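Side-chain contacts in RING finger protein unkempt homolog (Mus musculus, PDB 5ELH), which recognises specific mRNA sequences through clustered CCCH zinc fingers and represses translation to establish and maintain the early morphology of cortical neurons: residues Y5-E10 with G115-F120; C24-H27 with T31-H34; R28-T31 with W35-V38; P78-T83 with T87-H92. One frame throughout, in Å; residues are numbered along the deposited sequence.

Contact 1: residues Y5-E10 with G115-F120. With ZN (zinc ion), chain F.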
loop_
_atom_site.group_PDB
_atom_site.type_symbol
_atom_site.label_atom_id
_atom_site.label_comp_id
_atom_site.label_asym_id
_atom_site.label_seq_id
_atom_site.Cartn_x
_atom_site.Cartn_y
_atom_site.Cartn_z
ATOM N N TYR A 5 4.122 -9.094 0.300
ATOM C CA TYR A 5 2.938 -8.442 -0.255
ATOM C C TYR A 5 3.228 -6.994 -0.651
ATOM O O TYR A 5 2.750 -6.515 -1.680
ATOM C CB TYR A 5 1.769 -8.502 0.733
ATOM C CG TYR A 5 0.522 -7.791 0.243
ATOM C CD1 TYR A 5 -0.179 -8.260 -0.865
ATOM C CD2 TYR A 5 0.047 -6.653 0.887
ATOM C CE1 TYR A 5 -1.318 -7.612 -1.319
ATOM C CE2 TYR A 5 -1.091 -6.001 0.441
ATOM C CZ TYR A 5 -1.771 -6.484 -0.661
ATOM O OH TYR A 5 -2.905 -5.841 -1.112
ATOM N N THR A 6 4.020 -6.302 0.158
ATOM C CA THR A 6 4.362 -4.912 -0.133
ATOM C C THR A 6 5.200 -4.806 -1.415
ATOM O O THR A 6 4.969 -3.916 -2.236
ATOM C CB THR A 6 5.111 -4.261 1.039
ATOM O OG1 THR A 6 6.421 -4.831 1.146
ATOM C CG2 THR A 6 4.349 -4.474 2.344
ATOM N N TYR A 7 6.152 -5.720 -1.599
ATOM C CA TYR A 7 6.929 -5.762 -2.838
ATOM C C TYR A 7 6.060 -6.096 -4.046
ATOM O O TYR A 7 6.120 -5.416 -5.078
ATOM C CB TYR A 7 8.095 -6.744 -2.724
ATOM C CG TYR A 7 9.331 -6.100 -2.148
ATOM C CD1 TYR A 7 9.507 -5.998 -0.780
ATOM C CD2 TYR A 7 10.305 -5.550 -2.977
ATOM C CE1 TYR A 7 10.627 -5.391 -0.249
ATOM C CE2 TYR A 7 11.434 -4.934 -2.448
ATOM C CZ TYR A 7 11.585 -4.859 -1.089
ATOM O OH TYR A 7 12.706 -4.251 -0.559
ATOM N N LEU A 8 5.243 -7.135 -3.917
ATOM C CA LEU A 8 4.375 -7.556 -5.019
ATOM C C LEU A 8 3.456 -6.436 -5.505
ATOM O O LEU A 8 3.306 -6.214 -6.710
ATOM C CB LEU A 8 3.531 -8.748 -4.590
ATOM C CG LEU A 8 4.307 -10.054 -4.483
ATOM C CD1 LEU A 8 3.527 -11.055 -3.665
ATOM C CD2 LEU A 8 4.611 -10.591 -5.869
ATOM N N LYS A 9 2.844 -5.738 -4.558
ATOM C CA LYS A 9 1.845 -4.726 -4.868
ATOM C C LYS A 9 2.467 -3.380 -5.234
ATOM O O LYS A 9 1.954 -2.670 -6.098
ATOM C CB LYS A 9 0.923 -4.548 -3.660
ATOM C CG LYS A 9 -0.130 -3.449 -3.800
ATOM C CD LYS A 9 -0.845 -3.211 -2.474
ATOM C CE LYS A 9 -2.050 -2.300 -2.631
ATOM N NZ LYS A 9 -3.275 -2.920 -2.050
ATOM N N GLU A 10 3.569 -3.031 -4.584
ATOM C CA GLU A 10 4.029 -1.643 -4.588
ATOM C C GLU A 10 5.378 -1.381 -5.255
ATOM O O GLU A 10 5.590 -0.277 -5.765
ATOM C CB GLU A 10 4.061 -1.105 -3.151
ATOM C CG GLU A 10 2.829 -1.477 -2.332
ATOM C CD GLU A 10 2.321 -0.339 -1.465
ATOM O OE1 GLU A 10 3.145 0.351 -0.822
ATOM O OE2 GLU A 10 1.086 -0.133 -1.434
ATOM N N GLY A 115 21.095 -6.295 -2.989
ATOM C CA GLY A 115 20.693 -5.624 -1.768
ATOM C C GLY A 115 19.377 -6.140 -1.226
ATOM O O GLY A 115 18.994 -7.287 -1.465
ATOM N N LEU A 116 18.672 -5.281 -0.501
ATOM C CA LEU A 116 17.433 -5.680 0.168
ATOM C C LEU A 116 16.289 -5.945 -0.800
ATOM O O LEU A 116 15.315 -6.606 -0.438
ATOM C CB LEU A 116 16.986 -4.633 1.197
ATOM C CG LEU A 116 17.648 -3.249 1.229
ATOM C CD1 LEU A 116 17.371 -2.440 -0.037
ATOM C CD2 LEU A 116 17.181 -2.488 2.465
ATOM N N HIS A 117 16.398 -5.439 -2.025
ATOM C CA HIS A 117 15.304 -5.571 -2.981
ATOM C C HIS A 117 15.345 -6.873 -3.777
ATOM O O HIS A 117 14.463 -7.111 -4.593
ATOM C CB HIS A 117 15.276 -4.387 -3.954
ATOM C CG HIS A 117 15.026 -3.069 -3.290
ATOM N ND1 HIS A 117 14.229 -2.937 -2.173
ATOM C CD2 HIS A 117 15.481 -1.827 -3.577
ATOM C CE1 HIS A 117 14.198 -1.671 -1.805
ATOM N NE2 HIS A 117 14.953 -0.977 -2.636
ATOM N N CYS A 118 16.352 -7.708 -3.534
ATOM C CA CYS A 118 16.547 -8.919 -4.321
ATOM C C CYS A 118 15.247 -9.713 -4.463
ATOM O O CYS A 118 14.495 -9.866 -3.504
ATOM C CB CYS A 118 17.616 -9.806 -3.700
ATOM S SG CYS A 118 17.883 -11.301 -4.665
ATOM N N ALA A 119 14.995 -10.203 -5.671
ATOM C CA ALA A 119 13.735 -10.865 -5.997
ATOM C C ALA A 119 13.794 -12.379 -5.796
ATOM O O ALA A 119 12.799 -13.074 -5.995
ATOM C CB ALA A 119 13.316 -10.530 -7.440
ATOM N N PHE A 120 14.958 -12.886 -5.401
ATOM C CA PHE A 120 15.091 -14.301 -5.065
ATOM C C PHE A 120 15.085 -14.451 -3.550
ATOM O O PHE A 120 15.358 -13.492 -2.820
ATOM C CB PHE A 120 16.377 -14.888 -5.658
ATOM C CG PHE A 120 16.315 -15.111 -7.148
ATOM C CD1 PHE A 120 16.532 -14.063 -8.029
ATOM C CD2 PHE A 120 16.043 -16.367 -7.665
ATOM C CE1 PHE A 120 16.483 -14.263 -9.394
ATOM C CE2 PHE A 120 15.988 -16.573 -9.032
ATOM C CZ PHE A 120 16.209 -15.518 -9.895
HETATM ZN ZN ZN F . 19.899 -12.232 -3.887
#
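A single short polar bond, Tyr7 OH to His117 ND1 at 2.6 Å, carries most of this contact, which joins residues 110 positions apart. It ties the N-terminal helix 3-10 to the third CCCH zinc finger of the chain, to which residues 115-120 contribute the ligand Cys118. Tyr7 lies across the direction of the histidine side chain at about a right angle. The two rings meet rim to rim, with centroids 5.6 Å apart and planes turned by 59°, and neither lies over the face of the other. The hydroxyl reaches the imidazole at its edge, so the bond runs in the imidazole plane rather than over its face. Beside the bond, Tyr7 CE2 comes within 3.4 Å of His117 ND1. His117 CG stands beside its own backbone N and anti to the carbonyl carbon (chi1 -63°), and one face of its imidazole is covered by Leu116 CD1, 3.7 Å above the plane and over the ring centre. At the far side of the ring His117 NE2 is hydrogen-bonded to the carbonyl of Thr31, so both nitrogens have partners, one on the helix and one in the first finger. Tyr96 packs on Tyr7, and Phe11 meets the histidine ring. Gly115 to Cys118 forms a type I turn that leads directly from His117 to a zinc ligand. The side chain of Cys118 sets off away from the helix, and its SG binds the zinc ion at 2.4 Å and accepts a hydrogen bond from Phe120 N at 3.4 Å.

Contact 2: residues C24-H27 with T31-H34. With ZN (zinc ion), chain D.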
loop_
_atom_site.group_PDB
_atom_site.type_symbol
_atom_site.label_atom_id
_atom_site.label_comp_id
_atom_site.label_asym_id
_atom_site.label_seq_id
_atom_site.Cartn_x
_atom_site.Cartn_y
_atom_site.Cartn_z
ATOM N N CYS A 24 15.830 12.901 -3.729
ATOM C CA CYS A 24 15.968 11.480 -3.413
ATOM C C CYS A 24 17.441 11.116 -3.248
ATOM O O CYS A 24 18.254 11.355 -4.142
ATOM C CB CYS A 24 15.327 10.591 -4.468
ATOM S SG CYS A 24 15.325 8.837 -3.972
ATOM N N THR A 25 17.767 10.551 -2.088
ATOM C CA THR A 25 19.128 10.148 -1.758
ATOM C C THR A 25 19.401 8.712 -2.163
ATOM O O THR A 25 20.486 8.195 -1.893
ATOM C CB THR A 25 19.375 10.218 -0.241
ATOM O OG1 THR A 25 18.572 9.226 0.416
ATOM C CG2 THR A 25 19.026 11.589 0.299
ATOM N N GLN A 26 18.410 8.068 -2.782
ATOM C CA GLN A 26 18.499 6.655 -3.137
ATOM C C GLN A 26 18.508 6.460 -4.650
ATOM O O GLN A 26 17.897 5.526 -5.166
ATOM C CB GLN A 26 17.337 5.878 -2.515
ATOM C CG GLN A 26 17.391 5.800 -0.999
ATOM C CD GLN A 26 16.194 5.073 -0.423
ATOM O OE1 GLN A 26 15.105 5.115 -0.988
ATOM N NE2 GLN A 26 16.392 4.397 0.704
ATOM N N HIS A 27 19.204 7.355 -5.345
ATOM C CA HIS A 27 19.428 7.246 -6.782
ATOM C C HIS A 27 20.925 7.105 -7.015
ATOM O O HIS A 27 21.677 8.035 -6.717
ATOM C CB HIS A 27 18.935 8.512 -7.492
ATOM C CG HIS A 27 19.248 8.545 -8.957
ATOM N ND1 HIS A 27 18.449 7.942 -9.907
ATOM C CD2 HIS A 27 20.272 9.110 -9.639
ATOM C CE1 HIS A 27 18.970 8.130 -11.106
ATOM N NE2 HIS A 27 20.078 8.837 -10.971
ATOM N N THR A 31 18.616 2.537 -4.886
ATOM C CA THR A 31 17.975 1.624 -3.942
ATOM C C THR A 31 16.537 2.028 -3.649
ATOM O O THR A 31 15.935 1.537 -2.691
ATOM C CB THR A 31 18.703 1.615 -2.590
ATOM O OG1 THR A 31 18.559 2.897 -1.964
ATOM C CG2 THR A 31 20.175 1.278 -2.768
ATOM N N CYS A 32 15.988 2.936 -4.448
ATOM C CA CYS A 32 14.679 3.482 -4.135
ATOM C C CYS A 32 13.592 2.461 -4.416
ATOM O O CYS A 32 13.682 1.657 -5.343
ATOM C CB CYS A 32 14.390 4.770 -4.913
ATOM S SG CYS A 32 12.944 5.670 -4.262
ATOM N N PHE A 33 12.552 2.522 -3.600
ATOM C CA PHE A 33 11.408 1.636 -3.737
ATOM C C PHE A 33 10.484 2.084 -4.875
ATOM O O PHE A 33 9.655 1.312 -5.359
ATOM C CB PHE A 33 10.638 1.619 -2.421
ATOM C CG PHE A 33 9.681 0.487 -2.308
ATOM C CD1 PHE A 33 10.123 -0.767 -1.931
ATOM C CD2 PHE A 33 8.341 0.669 -2.591
ATOM C CE1 PHE A 33 9.241 -1.821 -1.833
ATOM C CE2 PHE A 33 7.459 -0.379 -2.491
ATOM C CZ PHE A 33 7.909 -1.624 -2.115
ATOM N N HIS A 34 10.642 3.332 -5.300
ATOM C CA HIS A 34 9.754 3.937 -6.285
ATOM C C HIS A 34 10.497 4.138 -7.593
ATOM O O HIS A 34 11.722 4.112 -7.609
ATOM C CB HIS A 34 9.255 5.265 -5.736
ATOM C CG HIS A 34 8.594 5.139 -4.404
ATOM N ND1 HIS A 34 7.418 4.442 -4.222
ATOM C CD2 HIS A 34 8.959 5.587 -3.180
ATOM C CE1 HIS A 34 7.078 4.484 -2.947
ATOM N NE2 HIS A 34 7.996 5.173 -2.293
HETATM ZN ZN ZN D . 13.495 7.830 -5.053
#
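Gln26 lays its extended side chain across the hydroxyl of Thr31 and ends beside Cys32. Its CB lies 3.3 Å from Thr31 OG1, and with chi1 at -67° CG stays beside the backbone N and keeps to the same hydroxyl, also at 3.3 Å from OG1. From there the chain runs on straight, crossing Thr31 at about a right angle. The amide carbon CD still borders Thr31 OG1, and the two amide atoms then part: NE2 remains on the threonine side, while OE1 reaches Cys32, 3.6 Å from its CA. At the base of this side chain the backbones are joined by a weak hydrogen bond from Thr31 N to Gln26 O (3.1 Å). The two cysteines converge on the zinc ion, with Cys24 SG and Cys32 SG 4.0 Å apart, each 2.4 Å from the metal. Each sulfur also accepts a backbone N-H from two residues further on, Gln26 N to Cys24 SG at 155° and His34 N to Cys32 SG at 166°. Such bonds would be expected to draw some negative charge off the thiolates. With Cys16 and His36 completing the tetrad in a C-x7-C-x7-C-x3-H spacing, this is the metal site of a CCCH zinc finger, built from loops.

Contact 3: residues R28-T31 with W35-V38. With ZN (zinc ion), chain D.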
loop_
_atom_site.group_PDB
_atom_site.type_symbol
_atom_site.label_atom_id
_atom_site.label_comp_id
_atom_site.label_asym_id
_atom_site.label_seq_id
_atom_site.Cartn_x
_atom_site.Cartn_y
_atom_site.Cartn_z
ATOM N N ARG A 28 21.359 5.963 -7.550
ATOM C CA ARG A 28 22.789 5.708 -7.777
ATOM C C ARG A 28 23.590 5.876 -6.472
ATOM O O ARG A 28 24.101 6.961 -6.192
ATOM C CB ARG A 28 23.308 6.636 -8.892
ATOM C CG ARG A 28 24.826 6.750 -9.070
ATOM C CD ARG A 28 25.173 8.217 -9.372
ATOM N NE ARG A 28 26.609 8.516 -9.421
ATOM C CZ ARG A 28 27.329 8.621 -10.538
ATOM N NH1 ARG A 28 26.773 8.440 -11.736
ATOM N NH2 ARG A 28 28.623 8.907 -10.456
ATOM N N PRO A 29 23.687 4.806 -5.656
ATOM C CA PRO A 29 23.113 3.475 -5.891
ATOM C C PRO A 29 21.594 3.525 -5.822
ATOM O O PRO A 29 21.023 3.909 -4.799
ATOM C CB PRO A 29 23.687 2.633 -4.750
ATOM C CG PRO A 29 23.951 3.603 -3.664
ATOM C CD PRO A 29 24.310 4.904 -4.325
ATOM N N TYR A 30 20.954 3.156 -6.923
ATOM C CA TYR A 30 19.506 3.242 -7.038
ATOM C C TYR A 30 18.836 2.196 -6.154
ATOM O O TYR A 30 18.542 1.099 -6.607
ATOM C CB TYR A 30 19.102 3.061 -8.504
ATOM C CG TYR A 30 17.614 3.130 -8.769
ATOM C CD1 TYR A 30 16.825 4.126 -8.205
ATOM C CD2 TYR A 30 17.000 2.204 -9.604
ATOM C CE1 TYR A 30 15.466 4.188 -8.457
ATOM C CE2 TYR A 30 15.647 2.257 -9.859
ATOM C CZ TYR A 30 14.885 3.245 -9.287
ATOM O OH TYR A 30 13.534 3.284 -9.551
ATOM N N THR A 31 18.616 2.537 -4.886
ATOM C CA THR A 31 17.975 1.624 -3.942
ATOM C C THR A 31 16.537 2.028 -3.649
ATOM O O THR A 31 15.935 1.537 -2.691
ATOM C CB THR A 31 18.703 1.615 -2.590
ATOM O OG1 THR A 31 18.559 2.897 -1.964
ATOM C CG2 THR A 31 20.175 1.278 -2.768
ATOM N N TRP A 35 9.776 4.319 -8.699
ATOM C CA TRP A 35 10.459 4.548 -9.963
ATOM C C TRP A 35 10.873 6.010 -10.103
ATOM O O TRP A 35 10.208 6.919 -9.602
ATOM C CB TRP A 35 9.669 4.044 -11.186
ATOM C CG TRP A 35 8.345 4.672 -11.496
ATOM C CD1 TRP A 35 7.116 4.177 -11.191
ATOM C CD2 TRP A 35 8.118 5.883 -12.230
ATOM N NE1 TRP A 35 6.135 5.006 -11.674
ATOM C CE2 TRP A 35 6.724 6.064 -12.315
ATOM C CE3 TRP A 35 8.961 6.838 -12.809
ATOM C CZ2 TRP A 35 6.148 7.160 -12.957
ATOM C CZ3 TRP A 35 8.389 7.929 -13.444
ATOM C CH2 TRP A 35 6.993 8.078 -13.514
ATOM N N HIS A 36 12.004 6.204 -10.768
ATOM C CA HIS A 36 12.534 7.535 -11.018
ATOM C C HIS A 36 12.332 7.891 -12.498
ATOM O O HIS A 36 11.945 9.006 -12.827
ATOM C CB HIS A 36 14.016 7.596 -10.626
ATOM C CG HIS A 36 14.261 7.577 -9.143
ATOM N ND1 HIS A 36 15.520 7.720 -8.600
ATOM C CD2 HIS A 36 13.418 7.438 -8.095
ATOM C CE1 HIS A 36 15.443 7.672 -7.283
ATOM N NE2 HIS A 36 14.179 7.506 -6.946
ATOM N N PHE A 37 12.591 6.936 -13.387
ATOM C CA PHE A 37 12.332 7.132 -14.810
ATOM C C PHE A 37 11.234 6.202 -15.250
ATOM O O PHE A 37 11.074 5.118 -14.701
ATOM C CB PHE A 37 13.589 6.891 -15.636
ATOM C CG PHE A 37 14.739 7.746 -15.213
ATOM C CD1 PHE A 37 14.751 9.089 -15.506
ATOM C CD2 PHE A 37 15.785 7.204 -14.492
ATOM C CE1 PHE A 37 15.805 9.889 -15.101
ATOM C CE2 PHE A 37 16.846 7.998 -14.085
ATOM C CZ PHE A 37 16.852 9.341 -14.393
ATOM N N VAL A 38 10.470 6.640 -16.242
ATOM C CA VAL A 38 9.312 5.879 -16.689
ATOM C C VAL A 38 9.684 4.447 -17.076
ATOM O O VAL A 38 8.911 3.513 -16.830
ATOM C CB VAL A 38 8.602 6.603 -17.853
ATOM C CG1 VAL A 38 7.526 5.717 -18.469
ATOM C CG2 VAL A 38 7.998 7.893 -17.348
HETATM ZN ZN ZN D . 13.495 7.830 -5.053
#
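The backbone turns sharply at Tyr30, the centre of an inverse gamma turn with a weak 2.8 Å bond from Thr31 N to Pro29 O, and the Tyr30 and His36 CA atoms stay 9.1 Å apart. Side chains span this gap, running past each other in opposite directions. Tyr30, with CG anti to the backbone N (chi1 -180°), brings its ring edge down on the imidazole: CE1 sits 3.5 Å above the His36 plane, over the ring centre. The pair is edge-to-face, its centroids 4.8 Å apart and its planes at 57°. Further out, Tyr30 OH lies 3.4 Å from Trp35 CA, but its hydrogen bond goes to the carbonyl of His34. His36 NE2 binds the zinc ion at 2.0 Å. Its ND1 is hydrogen-bonded to His27 ND1, a second-shell link consistent with a fixed orientation of the imidazole, and Phe19 stacks on the same ring. The contact belongs to the first CCCH finger, whose metal site lies in the irregular chain between helix 3-10 and helix 87-90. No strand flanks it, and Trp35 is instead joined by backbone bonds to Glu14 and Cys16 in the loop that follows helix 3-10.

Contact 4: residues P78-T83 with T87-H92. With ZN (zinc ion), chain E.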
loop_
_atom_site.group_PDB
_atom_site.type_symbol
_atom_site.label_atom_id
_atom_site.label_comp_id
_atom_site.label_asym_id
_atom_site.label_seq_id
_atom_site.Cartn_x
_atom_site.Cartn_y
_atom_site.Cartn_z
ATOM N N PRO A 78 -1.448 -7.629 -22.439
ATOM C CA PRO A 78 -1.377 -8.951 -21.807
ATOM C C PRO A 78 0.008 -9.580 -21.826
ATOM O O PRO A 78 0.163 -10.728 -21.388
ATOM C CB PRO A 78 -2.327 -9.794 -22.653
ATOM C CG PRO A 78 -2.250 -9.184 -24.008
ATOM C CD PRO A 78 -2.022 -7.698 -23.794
ATOM N N PHE A 79 0.998 -8.846 -22.320
ATOM C CA PHE A 79 2.354 -9.352 -22.420
ATOM C C PHE A 79 3.309 -8.644 -21.466
ATOM O O PHE A 79 3.026 -7.568 -20.936
ATOM C CB PHE A 79 2.857 -9.234 -23.855
ATOM C CG PHE A 79 1.945 -9.878 -24.863
ATOM C CD1 PHE A 79 1.751 -11.247 -24.868
ATOM C CD2 PHE A 79 1.283 -9.112 -25.801
ATOM C CE1 PHE A 79 0.916 -11.837 -25.782
ATOM C CE2 PHE A 79 0.451 -9.699 -26.724
ATOM C CZ PHE A 79 0.269 -11.062 -26.715
ATOM N N LEU A 80 4.450 -9.281 -21.269
ATOM C CA LEU A 80 5.444 -8.842 -20.314
ATOM C C LEU A 80 6.324 -7.729 -20.883
ATOM O O LEU A 80 6.755 -7.801 -22.030
ATOM C CB LEU A 80 6.297 -10.055 -19.962
ATOM C CG LEU A 80 7.382 -9.886 -18.914
ATOM C CD1 LEU A 80 6.786 -9.471 -17.581
ATOM C CD2 LEU A 80 8.135 -11.197 -18.808
ATOM N N HIS A 81 6.587 -6.702 -20.074
ATOM C CA HIS A 81 7.445 -5.598 -20.483
ATOM C C HIS A 81 8.813 -5.727 -19.862
ATOM O O HIS A 81 8.940 -5.989 -18.668
ATOM C CB HIS A 81 6.803 -4.269 -20.102
ATOM C CG HIS A 81 5.520 -4.008 -20.830
ATOM N ND1 HIS A 81 4.591 -3.077 -20.414
ATOM C CD2 HIS A 81 5.008 -4.573 -21.949
ATOM C CE1 HIS A 81 3.570 -3.075 -21.248
ATOM N NE2 HIS A 81 3.797 -3.975 -22.190
ATOM N N ARG A 82 9.833 -5.564 -20.692
ATOM C CA ARG A 82 11.209 -5.633 -20.236
ATOM C C ARG A 82 11.607 -4.278 -19.659
ATOM O O ARG A 82 12.330 -3.505 -20.267
ATOM C CB ARG A 82 12.129 -6.043 -21.380
ATOM C CG ARG A 82 13.378 -6.770 -20.914
ATOM C CD ARG A 82 14.279 -7.119 -22.081
ATOM N NE ARG A 82 13.584 -7.848 -23.144
ATOM C CZ ARG A 82 13.468 -9.171 -23.206
ATOM N NH1 ARG A 82 13.986 -9.945 -22.258
ATOM N NH2 ARG A 82 12.824 -9.723 -24.223
ATOM N N THR A 83 11.083 -3.993 -18.478
ATOM C CA THR A 83 11.408 -2.774 -17.764
ATOM C C THR A 83 12.865 -2.847 -17.331
ATOM O O THR A 83 13.484 -3.903 -17.415
ATOM C CB THR A 83 10.504 -2.630 -16.541
ATOM O OG1 THR A 83 10.682 -3.766 -15.678
ATOM C CG2 THR A 83 9.051 -2.562 -16.974
ATOM N N THR A 87 12.047 -5.953 -13.997
ATOM C CA THR A 87 11.292 -5.962 -12.753
ATOM C C THR A 87 9.850 -6.457 -12.868
ATOM O O THR A 87 9.278 -6.867 -11.864
ATOM C CB THR A 87 11.296 -4.580 -12.069
ATOM O OG1 THR A 87 10.788 -3.592 -12.968
ATOM C CG2 THR A 87 12.715 -4.201 -11.634
ATOM N N GLU A 88 9.241 -6.425 -14.054
ATOM C CA GLU A 88 7.886 -6.954 -14.159
ATOM C C GLU A 88 7.899 -8.471 -13.968
ATOM O O GLU A 88 7.008 -9.029 -13.336
ATOM C CB GLU A 88 7.195 -6.556 -15.475
ATOM C CG GLU A 88 6.656 -5.130 -15.442
ATOM C CD GLU A 88 5.592 -4.852 -16.503
ATOM O OE1 GLU A 88 5.370 -5.703 -17.398
ATOM O OE2 GLU A 88 4.963 -3.779 -16.416
ATOM N N ARG A 89 8.917 -9.135 -14.502
ATOM C CA ARG A 89 9.023 -10.585 -14.365
ATOM C C ARG A 89 9.458 -10.966 -12.955
ATOM O O ARG A 89 8.898 -11.866 -12.339
ATOM C CB ARG A 89 10.026 -11.133 -15.382
ATOM C CG ARG A 89 10.348 -12.600 -15.205
ATOM C CD ARG A 89 9.970 -13.462 -16.375
ATOM N NE ARG A 89 11.150 -13.994 -17.031
ATOM C CZ ARG A 89 11.255 -15.217 -17.541
ATOM N NH1 ARG A 89 10.239 -16.064 -17.501
ATOM N NH2 ARG A 89 12.398 -15.592 -18.096
ATOM N N ARG A 90 10.459 -10.263 -12.446
ATOM C CA ARG A 90 11.069 -10.621 -11.174
ATOM C C ARG A 90 10.138 -10.416 -9.978
ATOM O O ARG A 90 10.271 -11.095 -8.960
ATOM C CB ARG A 90 12.370 -9.832 -10.999
ATOM C CG ARG A 90 13.527 -10.387 -11.829
ATOM C CD ARG A 90 14.737 -9.452 -11.880
ATOM N NE ARG A 90 15.164 -8.973 -10.565
ATOM C CZ ARG A 90 16.051 -9.584 -9.780
ATOM N NH1 ARG A 90 16.616 -10.727 -10.157
ATOM N NH2 ARG A 90 16.370 -9.053 -8.603
ATOM N N TYR A 91 9.201 -9.480 -10.094
ATOM C CA TYR A 91 8.266 -9.187 -9.010
ATOM C C TYR A 91 6.853 -9.654 -9.353
ATOM O O TYR A 91 5.876 -9.251 -8.722
ATOM C CB TYR A 91 8.321 -7.703 -8.643
ATOM C CG TYR A 91 9.696 -7.357 -8.117
ATOM C CD1 TYR A 91 10.705 -6.955 -8.982
ATOM C CD2 TYR A 91 10.006 -7.509 -6.775
ATOM C CE1 TYR A 91 11.964 -6.669 -8.525
ATOM C CE2 TYR A 91 11.260 -7.229 -6.307
ATOM C CZ TYR A 91 12.244 -6.810 -7.187
ATOM O OH TYR A 91 13.514 -6.525 -6.736
ATOM N N HIS A 92 6.775 -10.539 -10.334
ATOM C CA HIS A 92 5.510 -11.148 -10.742
ATOM C C HIS A 92 5.057 -12.176 -9.704
ATOM O O HIS A 92 5.887 -12.840 -9.056
ATOM C CB HIS A 92 5.691 -11.828 -12.100
ATOM C CG HIS A 92 4.423 -12.003 -12.881
ATOM N ND1 HIS A 92 3.440 -12.903 -12.523
ATOM C CD2 HIS A 92 3.998 -11.416 -14.023
ATOM C CE1 HIS A 92 2.451 -12.841 -13.398
ATOM N NE2 HIS A 92 2.771 -11.957 -14.325
HETATM ZN ZN ZN E . 2.958 -4.217 -24.065
HETATM O O HOH W 1 10.266 -7.692 -16.924
HETATM O O HOH W 2 5.065 -1.506 -17.993
#
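With CG beside its backbone N (chi1 -79°) and the chain extended beyond, Glu88 reaches from helix 87-90 alongside His81, the two side chains pointing the same way. Thr83 and Thr87 both hold OG1 between the backbone N and the carbonyl carbon, which turns the hydroxyls to each other: Thr83 OG1 donates to Thr87 OG1 at 2.7 Å. Glu88 OE1 accepts the backbone N-H of His81 at 3.1 Å (N-H...O 154°), met from above the carboxylate plane, 39° out of it. Glu88 OE2 takes a salt bridge from Arg43 and also a water, which donates to it and accepts from His81 ND1 at 2.9 Å; this water lies at the imidazole edge, in the ring plane. The carboxylate thus meets His81 twice, directly at the main-chain N-H and through a water at ring ND1. A second water joins His81 O to Arg89 N. On the apolar side, Leu80 CD1 packs on Glu88 CB at 3.6 Å, and its other methyl CD2 rests against Arg89 CD at 3.8 Å; the guanidinium of Arg89 goes on to a salt bridge with Asp58. His81 NE2 binds the zinc ion at 2.1 Å, together with Cys61, Cys71 and Cys77. Glu88, from helix 87-90, is therefore a second-shell residue of a C-x9-C-x5-C-x3-H site, the middle CCCH finger of this chain.

The four contacts involve all three zinc sites. Contacts 2 and 3 share Thr31 and one zinc ion, with centres 6 Å apart, and Cys24 SG lies 3.5 Å from His36 NE2 at that metal. Contact 1 closes the long loop in which the other three are nested. It touches contact 2 through Glu10 CB, which packs at 3.5 Å on Phe33 CE2, and contact 4 through Leu8 CD2, 3.4 Å from Tyr91 O. Contacts 2 and 4 follow in series along the chain, their centres 20 Å apart and without touching. Contact 1 thus lies between the first finger and the segment 87-92, and contact 4 joins that segment to the second zinc site.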